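Long-range contacts in protein SMG-7 (Caenorhabditis elegans, PDB 3ZHE), which pairs with SMG-5 in a heterodimer of two 14-3-3-like domains that serves nonsense-mediated mRNA decay: residues W288-Y292 with L319-A325; I343-L348 with L380-V385; L29-F33 with F45-F49; A22-L26 with K52-M56; S183-T188 with L204-F208. All coordinates share one frame; numbering follows the deposited sequence.

In the fold
Followed from the N terminus, the chain first enters an N-terminal helical bundle, the 14-3-3-like part of the fold. Here contact 4 (22-26 with 52-56) closes a loop, and contact 3 (29-33 with 45-49) is nested inside it, the same two helices meeting twice about 10 Å apart, centre to centre. Contact 5 (183-188 with 204-208) comes next in series and ties two successive helices nearer the middle of the chain. Contact 1 (288-292 with 319-325) and contact 2 (343-348 with 380-385) then close one after the other and touch through packing of L323 and Y292 on L384. They lie on the opposite side of the chain's centre from contacts 3 and 4.

Contact 1 of 5, residues W288-Y292 with L319-A325; sequences WCTAY and LALLLCA
The indole of W288 is held between L322 and A325, which come from opposite sides of its plane. L322 CD2 stands over one face in a CH-pi contact, 3.8 Å from the centroid of the five-membered ring of W288. On the other side, offset toward the rim, A325 CB lies 3.9 Å from W288 CZ2. In the ring plane itself, W288 NE1 donates to L322 O at 3.0 Å, with an N-H...O angle of 144°, and meets a lone pair in the carbonyl plane. L322 therefore supplies both a methyl over the face and the acceptor at the edge, which satisfies a buried N-H and restrains the rotation of the ring. W288 CG, anti to the backbone N (chi1 -160°), carries the indole across, while the type I turn from L322 to A325 brings the alanine round to it. The other methyl of L322, CD1, packs 3.8 Å from Y292 CA and lies at the edge of the tyrosine ring. Y292 CE1 is approached obliquely by L319 CD1 and by L323 CD1, the latter at 3.7 Å. This is helix-to-helix packing in the core of the all-helical domain, joining helix 277-304 to the end of helix 313-322.

Contact 2 of 5, residues I343-L348 with L380-V385; sequences ICEWLL and LAQKLV
C344 O accepts the backbone N-H of L348 at 2.9 Å (L348 N to C344 O), and this single helical turn sets both residues against A381. The facing helix repeats the pattern, with V385 N bonded to A381 O, also at 2.9 Å. The motif is an antiparallel helix pair: the short segments 343-348 and 380-385 run at 158° to one another, with their axes 9.3 Å apart at closest approach. Small residues make that closeness possible, for C344 and A381 face each other with their CA atoms only 5.2 Å apart. From that centre larger side chains spread along the interface. Across the contact the interaction is apolar packing. C344 SG lies against two neighbours, L384 CB and V385 CG2, and its place beside the backbone N (chi1 -76°) turns the sulfur toward them. One turn further on, L347 crosses L380 obliquely, and L347 CD1 meets L380 CD2 at 3.7 Å. The same methyl comes within 4.2 Å of L384 CD1, so it bridges two leucines of the partner helix, while I343 CG2 adds a looser touch to L384. The buried side of the pair is backed by the preceding helices and the turn at L323: I343 rests on L296 and L299 of helix 277-304, L347 on L316 of helix 313-322, and L384 on Y292, L319 and L323. The other border is less enclosed, since L348 and V385 are exposed. There L348 CD2 lies over the methyl of the alanine, 3.7 Å from A381 CB.

Contact 3 of 5, residues L29-F33 with F45-F49; sequences LMKMF and FDVKF
Within the 14-3-3-like bundle, helix 22-35 and helix 45-63 form an aromatic-rich antiparallel interface, in which L29 packs against F45 and F49, and F33 against F45. The short segments run at 163° to each other. L29 is central and splits its two methyls between partners: CD2 approaches the F45 ring obliquely, at 3.8 Å from F45 CD2, whereas CD1 rests on the backbone of K48 and F49. L29 CB, on the same side chain, lies at the edge of the F49 ring. That ring is also met at its edge by M30, whose extended chain brings CE to 3.9 Å from F49 CZ. M32 behaves differently. Its chain bends at the last torsion (chi3 64°), placing CE 3.6 Å from F45 CE2, at the edge of the ring, and SD obliquely to it, 5.3 Å from the F45 centroid, a Met-aromatic contact. F33 and F45 run alongside each other, pointing opposite ways. F33 CE2 comes 3.8 Å from F45 CB, and the rim of the F33 ring points at the next residue's backbone, with D46 N lying at its edge. The carboxylate of D46 is engaged with a neighbour in sequence, OD2 forming a salt bridge with R44. Other helices complete the core: W5 and L12 of helix 3-14 cover M32, and L85 of helix 68-92 touches F33 and F49. M30 also packs on Q125 of the SMG-5 chain. L29 reaching both phenylalanines, with a methionine at the edge of each, makes up this inner seam of an antiparallel helical bundle, the architecture of a 14-3-3-like domain.

Contact 4 of 5, residues A22-L26 with K52-M56; sequences APQYL and KLKSM
Cation-pi and CH-pi contacts join Y25 to K52 on one flank of this antiparallel helix pair. The lysine lies over the tyrosine ring: K52 CE sits above its centre, 3.8 Å from the Y25 centroid and close to the ring normal, and K52 NZ follows over the same face at 4.8 Å from that centroid. The two side chains cross at about a right angle. A bend at the second torsion of K52 (chi2 -67°) brings the outer part of the chain over the ring, and the inner methylene shares in the contact, K52 CG lying 3.5 Å from Y25 CD1. Apolar packing makes up the rest. M56 bends at its last torsion (chi3 49°) and lays its thioether along the start of helix 22-35, with M56 CG 3.5 Å from A22 CB and M56 SD 3.9 Å from P23 CD. L26 reaches from the next turn, its CD2 methyl 3.8 Å from K52 CB, so the base of the lysine is flanked by leucine while its outer part covers tyrosine. The short segments lie at 161° to each other, their axes 10.0 Å apart. Around them F81 of helix 68-92 touches both L26 and L53, and L77 of that helix touches M56, whereas P23 packs against V84 of the SMG-5 chain. The chemistry therefore changes across the interface: the flank of M56 and L26 is oily and backed by helix 68-92, and on the Y25 side a lysine keeps its aliphatic chain in the packing while its ammonium probably gains electrostatic stabilisation from the aromatic face.

Contact 5 of 5, residues S183-T188 with L204-F208; sequences SVYFHT and LTNIF
L204 overlaps three residues of helix 180-191 with a single methyl: CD2 lies 3.6 Å from H187 CB, 3.5 Å from T188 OG1 and beside V184 O. The carbonyl oxygen it brushes is already engaged. V184 O accepts T188 N as part of the helix and also T188 OG1 at 2.8 Å, and the two donors come from opposite faces of the carbonyl plane. That second bond turns the threonine hydroxyl back onto its own helix (chi1 -59°), which satisfies its proton even though an aliphatic methyl packs against the oxygen. The two segments belong to consecutive helices, 180-191 and 200-209, that run antiparallel at 154° in a helical hairpin, consistent with the TPR-like, all-helical character of this family. V184 sits on the hairpin's inner side with its methyls divided: CG2 meets I207 CG2 at 3.6 Å, while CG1 faces L204 CD2 and more loosely approaches the F208 ring obliquely, at 4.4 Å from F208 CE1. F208 in turn meets the ring of H234, their planes at about 45°. At the other margin, S183 OG lies near I207 CD1, though its main hydrogen-bond partner is S175 OG, on helix 164-176.

Contact 1 of 5, residues W288-Y292 with L319-A325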
# COMPACT_ATOMS: atom_id res chain seq x y z
N TRP B 288 2.13 42.26 10.92
CA TRP B 288 0.90 41.60 11.32
C TRP B 288 -0.34 42.41 10.97
O TRP B 288 -1.27 41.90 10.34
CB TRP B 288 0.93 41.35 12.83
CG TRP B 288 -0.01 40.29 13.30
CD1 TRP B 288 -1.30 40.45 13.69
CD2 TRP B 288 0.29 38.90 13.45
NE1 TRP B 288 -1.84 39.25 14.07
CE2 TRP B 288 -0.88 38.27 13.93
CE3 TRP B 288 1.42 38.11 13.21
CZ2 TRP B 288 -0.95 36.91 14.18
CZ3 TRP B 288 1.35 36.76 13.46
CH2 TRP B 288 0.18 36.17 13.94
N CYS B 289 -0.34 43.68 11.37
CA CYS B 289 -1.48 44.56 11.10
C CYS B 289 -1.70 44.80 9.61
O CYS B 289 -2.84 44.81 9.14
CB CYS B 289 -1.34 45.88 11.85
SG CYS B 289 -1.71 45.78 13.62
N THR B 290 -0.61 45.00 8.87
CA THR B 290 -0.72 45.17 7.42
C THR B 290 -1.41 43.95 6.80
O THR B 290 -2.36 44.08 6.01
CB THR B 290 0.66 45.38 6.77
OG1 THR B 290 1.21 46.63 7.20
CG2 THR B 290 0.54 45.38 5.25
N ALA B 291 -0.92 42.77 7.17
CA ALA B 291 -1.50 41.51 6.70
C ALA B 291 -2.98 41.41 7.06
O ALA B 291 -3.80 41.00 6.24
CB ALA B 291 -0.73 40.33 7.28
N TYR B 292 -3.32 41.79 8.29
CA TYR B 292 -4.70 41.76 8.77
C TYR B 292 -5.60 42.63 7.90
O TYR B 292 -6.67 42.19 7.46
CB TYR B 292 -4.76 42.23 10.23
CG TYR B 292 -6.11 42.09 10.89
CD1 TYR B 292 -6.75 40.86 10.97
CD2 TYR B 292 -6.74 43.19 11.46
CE1 TYR B 292 -7.99 40.73 11.58
CE2 TYR B 292 -7.98 43.07 12.08
CZ TYR B 292 -8.59 41.84 12.13
OH TYR B 292 -9.82 41.72 12.74
N LEU B 319 -6.72 33.92 8.66
CA LEU B 319 -7.40 34.93 9.45
C LEU B 319 -7.48 34.53 10.92
O LEU B 319 -7.20 35.33 11.81
CB LEU B 319 -8.81 35.17 8.91
CG LEU B 319 -9.67 36.17 9.69
CD1 LEU B 319 -9.14 37.58 9.51
CD2 LEU B 319 -11.13 36.07 9.28
N ALA B 320 -7.87 33.28 11.17
CA ALA B 320 -7.98 32.76 12.52
C ALA B 320 -6.61 32.72 13.20
O ALA B 320 -6.50 32.88 14.41
CB ALA B 320 -8.62 31.38 12.52
N LEU B 321 -5.57 32.50 12.40
CA LEU B 321 -4.20 32.54 12.90
C LEU B 321 -3.82 33.96 13.29
O LEU B 321 -3.15 34.18 14.30
CB LEU B 321 -3.22 32.01 11.84
CG LEU B 321 -3.15 30.49 11.67
CD1 LEU B 321 -2.06 30.11 10.68
CD2 LEU B 321 -2.91 29.81 13.01
N LEU B 322 -4.25 34.92 12.48
CA LEU B 322 -4.00 36.33 12.77
C LEU B 322 -4.71 36.76 14.05
O LEU B 322 -4.24 37.64 14.77
CB LEU B 322 -4.44 37.21 11.60
CG LEU B 322 -3.58 37.13 10.34
CD1 LEU B 322 -4.14 38.02 9.24
CD2 LEU B 322 -2.15 37.52 10.66
N LEU B 323 -5.83 36.10 14.35
CA LEU B 323 -6.61 36.41 15.54
C LEU B 323 -6.01 35.82 16.81
O LEU B 323 -6.49 36.07 17.91
CB LEU B 323 -8.06 35.94 15.37
CG LEU B 323 -9.10 37.01 15.05
CD1 LEU B 323 -8.63 37.92 13.93
CD2 LEU B 323 -10.43 36.37 14.71
N CYS B 324 -4.95 35.03 16.65
CA CYS B 324 -4.29 34.40 17.79
C CYS B 324 -3.42 35.40 18.56
O CYS B 324 -2.91 35.08 19.64
CB CYS B 324 -3.43 33.21 17.34
SG CYS B 324 -4.38 31.77 16.81
N ALA B 325 -3.26 36.59 18.00
CA ALA B 325 -2.49 37.64 18.65
C ALA B 325 -3.30 38.94 18.75
O ALA B 325 -3.05 39.89 18.01
CB ALA B 325 -1.19 37.89 17.90

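Contact 2 of 5, residues I343-L348 with L380-V385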
# COMPACT_ATOMS: atom_id res chain seq x y z
N ILE B 343 -18.11 40.65 7.31
CA ILE B 343 -17.56 39.29 7.28
C ILE B 343 -18.22 38.41 8.33
O ILE B 343 -18.55 37.26 8.07
CB ILE B 343 -16.02 39.30 7.45
CG1 ILE B 343 -15.36 40.00 6.26
CG2 ILE B 343 -15.49 37.88 7.57
CD1 ILE B 343 -13.84 39.98 6.30
N CYS B 344 -18.41 38.96 9.53
CA CYS B 344 -19.08 38.25 10.62
C CYS B 344 -20.51 37.87 10.27
O CYS B 344 -20.97 36.76 10.59
CB CYS B 344 -19.06 39.07 11.90
SG CYS B 344 -17.47 39.11 12.75
N GLU B 345 -21.23 38.78 9.62
CA GLU B 345 -22.57 38.49 9.14
C GLU B 345 -22.53 37.35 8.14
O GLU B 345 -23.37 36.45 8.17
CB GLU B 345 -23.21 39.71 8.49
CG GLU B 345 -24.65 39.45 8.02
CD GLU B 345 -24.97 40.15 6.71
OE1 GLU B 345 -24.08 40.82 6.16
OE2 GLU B 345 -26.12 40.02 6.24
N TRP B 346 -21.55 37.39 7.24
CA TRP B 346 -21.37 36.35 6.23
C TRP B 346 -21.17 34.99 6.90
O TRP B 346 -21.79 34.00 6.51
CB TRP B 346 -20.16 36.67 5.34
CG TRP B 346 -19.96 35.70 4.22
CD1 TRP B 346 -20.88 34.82 3.73
CD2 TRP B 346 -18.77 35.52 3.44
NE1 TRP B 346 -20.33 34.10 2.69
CE2 TRP B 346 -19.04 34.51 2.49
CE3 TRP B 346 -17.50 36.11 3.45
CZ2 TRP B 346 -18.10 34.07 1.57
CZ3 TRP B 346 -16.56 35.68 2.53
CH2 TRP B 346 -16.86 34.67 1.60
N LEU B 347 -20.29 34.96 7.89
CA LEU B 347 -19.98 33.73 8.61
C LEU B 347 -21.19 33.19 9.37
O LEU B 347 -21.43 31.98 9.40
CB LEU B 347 -18.81 33.94 9.56
CG LEU B 347 -17.45 34.26 8.93
CD1 LEU B 347 -16.42 34.60 10.00
CD2 LEU B 347 -16.97 33.09 8.09
N LEU B 348 -21.96 34.09 9.98
CA LEU B 348 -23.09 33.67 10.82
C LEU B 348 -24.22 32.99 10.05
O LEU B 348 -24.85 32.06 10.54
CB LEU B 348 -23.64 34.84 11.63
CG LEU B 348 -22.77 35.32 12.79
CD1 LEU B 348 -23.56 36.25 13.69
CD2 LEU B 348 -22.24 34.13 13.58
N LEU B 380 -15.18 31.19 14.69
CA LEU B 380 -14.38 32.20 14.02
C LEU B 380 -15.02 33.58 14.13
O LEU B 380 -14.36 34.57 14.46
CB LEU B 380 -14.20 31.82 12.54
CG LEU B 380 -13.46 32.82 11.65
CD1 LEU B 380 -12.05 33.04 12.14
CD2 LEU B 380 -13.46 32.34 10.20
N ALA B 381 -16.32 33.63 13.87
CA ALA B 381 -17.09 34.86 13.98
C ALA B 381 -17.02 35.40 15.40
O ALA B 381 -16.83 36.60 15.61
CB ALA B 381 -18.53 34.62 13.56
N GLN B 382 -17.17 34.51 16.37
CA GLN B 382 -17.10 34.90 17.78
C GLN B 382 -15.74 35.48 18.14
O GLN B 382 -15.64 36.43 18.92
CB GLN B 382 -17.43 33.71 18.68
CG GLN B 382 -18.85 33.20 18.52
CD GLN B 382 -19.34 32.47 19.75
OE1 GLN B 382 -18.55 32.05 20.60
NE2 GLN B 382 -20.65 32.32 19.86
N LYS B 383 -14.69 34.92 17.54
CA LYS B 383 -13.33 35.41 17.74
C LYS B 383 -13.14 36.81 17.18
O LYS B 383 -12.59 37.69 17.86
CB LYS B 383 -12.32 34.44 17.10
N LEU B 384 -13.60 37.02 15.95
CA LEU B 384 -13.53 38.34 15.32
C LEU B 384 -14.29 39.39 16.13
O LEU B 384 -13.78 40.49 16.39
CB LEU B 384 -14.09 38.28 13.90
CG LEU B 384 -13.12 37.95 12.77
CD1 LEU B 384 -13.87 37.52 11.52
CD2 LEU B 384 -12.22 39.14 12.48
N VAL B 385 -15.51 39.04 16.51
CA VAL B 385 -16.35 39.89 17.34
C VAL B 385 -15.64 40.23 18.65
O VAL B 385 -15.72 41.36 19.13
CB VAL B 385 -17.71 39.22 17.65
CG1 VAL B 385 -18.47 39.99 18.72
CG2 VAL B 385 -18.54 39.12 16.38

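Contact 3 of 5, residues L29-F33 with F45-F49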
# COMPACT_ATOMS: atom_id res chain seq x y z
N LEU B 29 12.57 -8.04 18.12
CA LEU B 29 11.56 -6.99 18.17
C LEU B 29 10.42 -7.29 17.20
O LEU B 29 9.26 -7.00 17.49
CB LEU B 29 12.16 -5.61 17.86
CG LEU B 29 12.73 -4.85 19.06
CD1 LEU B 29 13.10 -3.43 18.67
CD2 LEU B 29 11.75 -4.85 20.22
N MET B 30 10.76 -7.88 16.06
CA MET B 30 9.74 -8.32 15.10
C MET B 30 8.86 -9.40 15.71
O MET B 30 7.63 -9.38 15.58
CB MET B 30 10.40 -8.84 13.82
CG MET B 30 10.96 -7.76 12.92
SD MET B 30 11.94 -8.45 11.57
CE MET B 30 12.04 -7.05 10.47
N LYS B 31 9.50 -10.36 16.38
CA LYS B 31 8.78 -11.43 17.05
C LYS B 31 7.84 -10.89 18.12
O LYS B 31 6.70 -11.34 18.24
CB LYS B 31 9.75 -12.44 17.66
CG LYS B 31 9.07 -13.58 18.38
CD LYS B 31 10.07 -14.56 18.97
CE LYS B 31 9.36 -15.66 19.74
NZ LYS B 31 10.32 -16.61 20.37
N MET B 32 8.32 -9.92 18.89
CA MET B 32 7.50 -9.29 19.92
C MET B 32 6.37 -8.46 19.31
O MET B 32 5.32 -8.28 19.92
CB MET B 32 8.36 -8.44 20.86
CG MET B 32 9.41 -9.23 21.63
SD MET B 32 10.22 -8.28 22.93
CE MET B 32 8.85 -7.95 24.02
N PHE B 33 6.60 -7.95 18.10
CA PHE B 33 5.58 -7.20 17.38
C PHE B 33 4.43 -8.13 16.97
O PHE B 33 3.27 -7.87 17.29
CB PHE B 33 6.16 -6.52 16.14
CG PHE B 33 6.38 -5.04 16.30
CD1 PHE B 33 5.31 -4.16 16.27
CD2 PHE B 33 7.65 -4.53 16.47
CE1 PHE B 33 5.51 -2.80 16.41
CE2 PHE B 33 7.86 -3.17 16.61
CZ PHE B 33 6.79 -2.30 16.58
N PHE B 45 7.77 0.34 20.53
CA PHE B 45 8.85 -0.54 20.10
C PHE B 45 9.32 -0.20 18.68
O PHE B 45 10.39 -0.63 18.25
CB PHE B 45 8.44 -2.01 20.18
CG PHE B 45 8.58 -2.61 21.55
CD1 PHE B 45 8.92 -1.82 22.64
CD2 PHE B 45 8.39 -3.97 21.75
CE1 PHE B 45 9.05 -2.38 23.90
CE2 PHE B 45 8.52 -4.53 23.01
CZ PHE B 45 8.85 -3.73 24.09
N ASP B 46 8.51 0.57 17.96
CA ASP B 46 8.91 1.08 16.65
C ASP B 46 10.11 2.01 16.81
O ASP B 46 11.05 1.98 16.00
CB ASP B 46 7.74 1.80 15.97
CG ASP B 46 7.14 2.88 16.85
OD1 ASP B 46 7.20 2.73 18.09
OD2 ASP B 46 6.59 3.86 16.31
N VAL B 47 10.06 2.84 17.85
CA VAL B 47 11.16 3.75 18.17
C VAL B 47 12.42 2.98 18.54
O VAL B 47 13.52 3.37 18.14
CB VAL B 47 10.78 4.70 19.33
CG1 VAL B 47 12.01 5.44 19.85
CG2 VAL B 47 9.71 5.68 18.89
N LYS B 48 12.27 1.89 19.28
CA LYS B 48 13.41 1.07 19.67
C LYS B 48 14.03 0.39 18.44
O LYS B 48 15.25 0.32 18.31
CB LYS B 48 13.01 0.04 20.72
CG LYS B 48 12.40 0.64 21.98
CD LYS B 48 12.51 -0.32 23.16
CE LYS B 48 12.14 0.37 24.47
NZ LYS B 48 12.45 -0.48 25.65
N PHE B 49 13.15 -0.08 17.56
CA PHE B 49 13.55 -0.70 16.30
C PHE B 49 14.39 0.27 15.49
O PHE B 49 15.54 -0.03 15.11
CB PHE B 49 12.29 -1.07 15.51
CG PHE B 49 12.55 -1.97 14.33
CD1 PHE B 49 12.88 -1.44 13.09
CD2 PHE B 49 12.44 -3.35 14.46
CE1 PHE B 49 13.11 -2.26 12.01
CE2 PHE B 49 12.67 -4.18 13.37
CZ PHE B 49 13.01 -3.64 12.15

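Contact 4 of 5, residues A22-L26 with K52-M56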
# COMPACT_ATOMS: atom_id res chain seq x y z
N ALA B 22 23.10 -6.40 16.82
CA ALA B 22 21.84 -5.68 16.60
C ALA B 22 20.77 -6.37 15.73
O ALA B 22 19.58 -6.25 16.04
CB ALA B 22 22.12 -4.27 16.08
N PRO B 23 21.16 -7.06 14.64
CA PRO B 23 20.13 -7.75 13.85
C PRO B 23 19.31 -8.75 14.67
O PRO B 23 18.10 -8.90 14.45
CB PRO B 23 20.94 -8.48 12.78
CG PRO B 23 22.15 -7.66 12.61
CD PRO B 23 22.48 -7.13 13.98
N GLN B 24 19.98 -9.44 15.59
CA GLN B 24 19.33 -10.36 16.52
C GLN B 24 18.23 -9.64 17.29
O GLN B 24 17.09 -10.11 17.39
CB GLN B 24 20.38 -10.93 17.48
CG GLN B 24 19.86 -11.88 18.54
CD GLN B 24 20.98 -12.47 19.39
OE1 GLN B 24 22.11 -12.58 18.94
NE2 GLN B 24 20.66 -12.82 20.63
N TYR B 25 18.59 -8.47 17.82
CA TYR B 25 17.68 -7.63 18.57
C TYR B 25 16.50 -7.18 17.72
O TYR B 25 15.36 -7.20 18.18
CB TYR B 25 18.44 -6.40 19.10
CG TYR B 25 17.73 -5.66 20.20
CD1 TYR B 25 16.78 -4.68 19.91
CD2 TYR B 25 18.00 -5.93 21.53
CE1 TYR B 25 16.13 -4.00 20.92
CE2 TYR B 25 17.36 -5.26 22.55
CZ TYR B 25 16.42 -4.29 22.24
OH TYR B 25 15.78 -3.61 23.25
N LEU B 26 16.78 -6.78 16.48
CA LEU B 26 15.74 -6.34 15.55
C LEU B 26 14.73 -7.44 15.28
O LEU B 26 13.51 -7.23 15.35
CB LEU B 26 16.36 -5.86 14.24
CG LEU B 26 17.02 -4.48 14.23
CD1 LEU B 26 17.53 -4.15 12.83
CD2 LEU B 26 16.03 -3.43 14.70
N LYS B 52 17.84 0.94 17.08
CA LYS B 52 18.84 -0.09 16.80
C LYS B 52 19.34 0.01 15.36
O LYS B 52 20.54 -0.10 15.09
CB LYS B 52 18.26 -1.48 17.06
CG LYS B 52 18.31 -1.91 18.51
CD LYS B 52 19.75 -2.09 18.97
CE LYS B 52 19.83 -2.55 20.41
NZ LYS B 52 21.24 -2.66 20.88
N LEU B 53 18.41 0.23 14.43
CA LEU B 53 18.76 0.33 13.02
C LEU B 53 19.66 1.54 12.75
O LEU B 53 20.74 1.41 12.16
CB LEU B 53 17.50 0.37 12.16
CG LEU B 53 17.67 0.28 10.65
CD1 LEU B 53 16.60 -0.62 10.06
CD2 LEU B 53 17.59 1.67 10.04
N LYS B 54 19.20 2.72 13.16
CA LYS B 54 19.96 3.96 13.03
C LYS B 54 21.31 3.84 13.70
O LYS B 54 22.32 4.35 13.20
CB LYS B 54 19.18 5.14 13.64
CG LYS B 54 19.93 6.46 13.68
CD LYS B 54 20.12 7.05 12.29
CE LYS B 54 20.76 8.43 12.36
NZ LYS B 54 20.98 8.99 11.00
N SER B 55 21.32 3.17 14.85
CA SER B 55 22.57 2.84 15.53
C SER B 55 23.51 2.12 14.57
O SER B 55 24.59 2.62 14.28
CB SER B 55 22.31 1.95 16.75
OG SER B 55 23.50 1.28 17.15
N MET B 56 23.07 0.96 14.09
CA MET B 56 23.85 0.17 13.13
C MET B 56 24.41 1.01 12.00
O MET B 56 25.62 1.02 11.77
CB MET B 56 22.99 -0.95 12.54
CG MET B 56 23.00 -2.23 13.33
SD MET B 56 21.96 -3.50 12.58
CE MET B 56 22.53 -3.43 10.88

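Contact 5 of 5, residues S183-T188 with L204-F208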
# COMPACT_ATOMS: atom_id res chain seq x y z
N SER B 183 11.14 25.75 4.21
CA SER B 183 11.99 25.14 5.22
C SER B 183 11.74 25.78 6.58
O SER B 183 11.56 25.08 7.58
CB SER B 183 13.46 25.26 4.85
OG SER B 183 14.29 24.74 5.87
N VAL B 184 11.72 27.11 6.61
CA VAL B 184 11.44 27.85 7.83
C VAL B 184 10.07 27.48 8.39
O VAL B 184 9.93 27.19 9.58
CB VAL B 184 11.50 29.37 7.59
CG1 VAL B 184 10.93 30.12 8.78
CG2 VAL B 184 12.94 29.79 7.32
N TYR B 185 9.06 27.47 7.52
CA TYR B 185 7.71 27.09 7.92
C TYR B 185 7.65 25.70 8.55
O TYR B 185 7.11 25.53 9.65
CB TYR B 185 6.76 27.17 6.72
CG TYR B 185 5.44 26.48 6.96
CD1 TYR B 185 4.54 26.97 7.89
CD2 TYR B 185 5.09 25.34 6.25
CE1 TYR B 185 3.33 26.35 8.11
CE2 TYR B 185 3.88 24.71 6.46
CZ TYR B 185 3.01 25.22 7.40
OH TYR B 185 1.80 24.59 7.62
N PHE B 186 8.22 24.72 7.85
CA PHE B 186 8.24 23.34 8.33
C PHE B 186 8.98 23.19 9.66
O PHE B 186 8.49 22.52 10.57
CB PHE B 186 8.87 22.43 7.28
CG PHE B 186 7.94 22.07 6.15
CD1 PHE B 186 6.63 21.68 6.40
CD2 PHE B 186 8.37 22.13 4.83
CE1 PHE B 186 5.77 21.35 5.36
CE2 PHE B 186 7.52 21.80 3.79
CZ PHE B 186 6.22 21.41 4.06
N HIS B 187 10.16 23.80 9.76
CA HIS B 187 10.93 23.75 11.00
C HIS B 187 10.15 24.37 12.16
O HIS B 187 10.22 23.90 13.30
CB HIS B 187 12.29 24.45 10.84
CG HIS B 187 13.32 23.63 10.13
ND1 HIS B 187 13.93 22.54 10.71
CD2 HIS B 187 13.87 23.76 8.90
CE1 HIS B 187 14.80 22.02 9.86
NE2 HIS B 187 14.78 22.74 8.75
N THR B 188 9.41 25.43 11.86
CA THR B 188 8.56 26.08 12.85
C THR B 188 7.45 25.14 13.33
O THR B 188 7.22 24.99 14.54
CB THR B 188 7.94 27.38 12.30
OG1 THR B 188 8.98 28.28 11.92
CG2 THR B 188 7.07 28.05 13.35
N LEU B 204 16.15 26.42 12.51
CA LEU B 204 15.61 27.75 12.27
C LEU B 204 16.71 28.79 12.40
O LEU B 204 16.89 29.62 11.51
CB LEU B 204 14.47 28.05 13.24
CG LEU B 204 13.14 27.37 12.98
CD1 LEU B 204 12.22 27.51 14.19
CD2 LEU B 204 12.49 27.97 11.75
N THR B 205 17.46 28.70 13.49
CA THR B 205 18.53 29.65 13.75
C THR B 205 19.48 29.64 12.57
O THR B 205 19.83 30.70 12.03
CB THR B 205 19.30 29.31 15.04
OG1 THR B 205 18.42 28.65 15.96
CG2 THR B 205 19.86 30.57 15.68
N ASN B 206 19.86 28.44 12.14
CA ASN B 206 20.80 28.28 11.04
C ASN B 206 20.35 29.02 9.79
O ASN B 206 21.16 29.56 9.04
CB ASN B 206 21.02 26.80 10.71
CG ASN B 206 22.45 26.36 10.95
OD1 ASN B 206 23.08 26.76 11.92
ND2 ASN B 206 22.97 25.53 10.05
N ILE B 207 19.04 29.04 9.57
CA ILE B 207 18.50 29.73 8.41
C ILE B 207 18.54 31.23 8.63
O ILE B 207 18.96 31.99 7.75
CB ILE B 207 17.06 29.29 8.10
CG1 ILE B 207 17.00 27.78 7.87
CG2 ILE B 207 16.54 30.02 6.87
CD1 ILE B 207 17.79 27.32 6.66
N PHE B 208 18.12 31.65 9.82
CA PHE B 208 18.05 33.06 10.17
C PHE B 208 19.40 33.74 9.96
O PHE B 208 19.48 34.81 9.35
CB PHE B 208 17.59 33.24 11.62
CG PHE B 208 16.17 32.82 11.86
CD1 PHE B 208 15.28 32.69 10.80
CD2 PHE B 208 15.72 32.56 13.14
CE1 PHE B 208 13.97 32.30 11.02
CE2 PHE B 208 14.41 32.17 13.37
CZ PHE B 208 13.54 32.05 12.31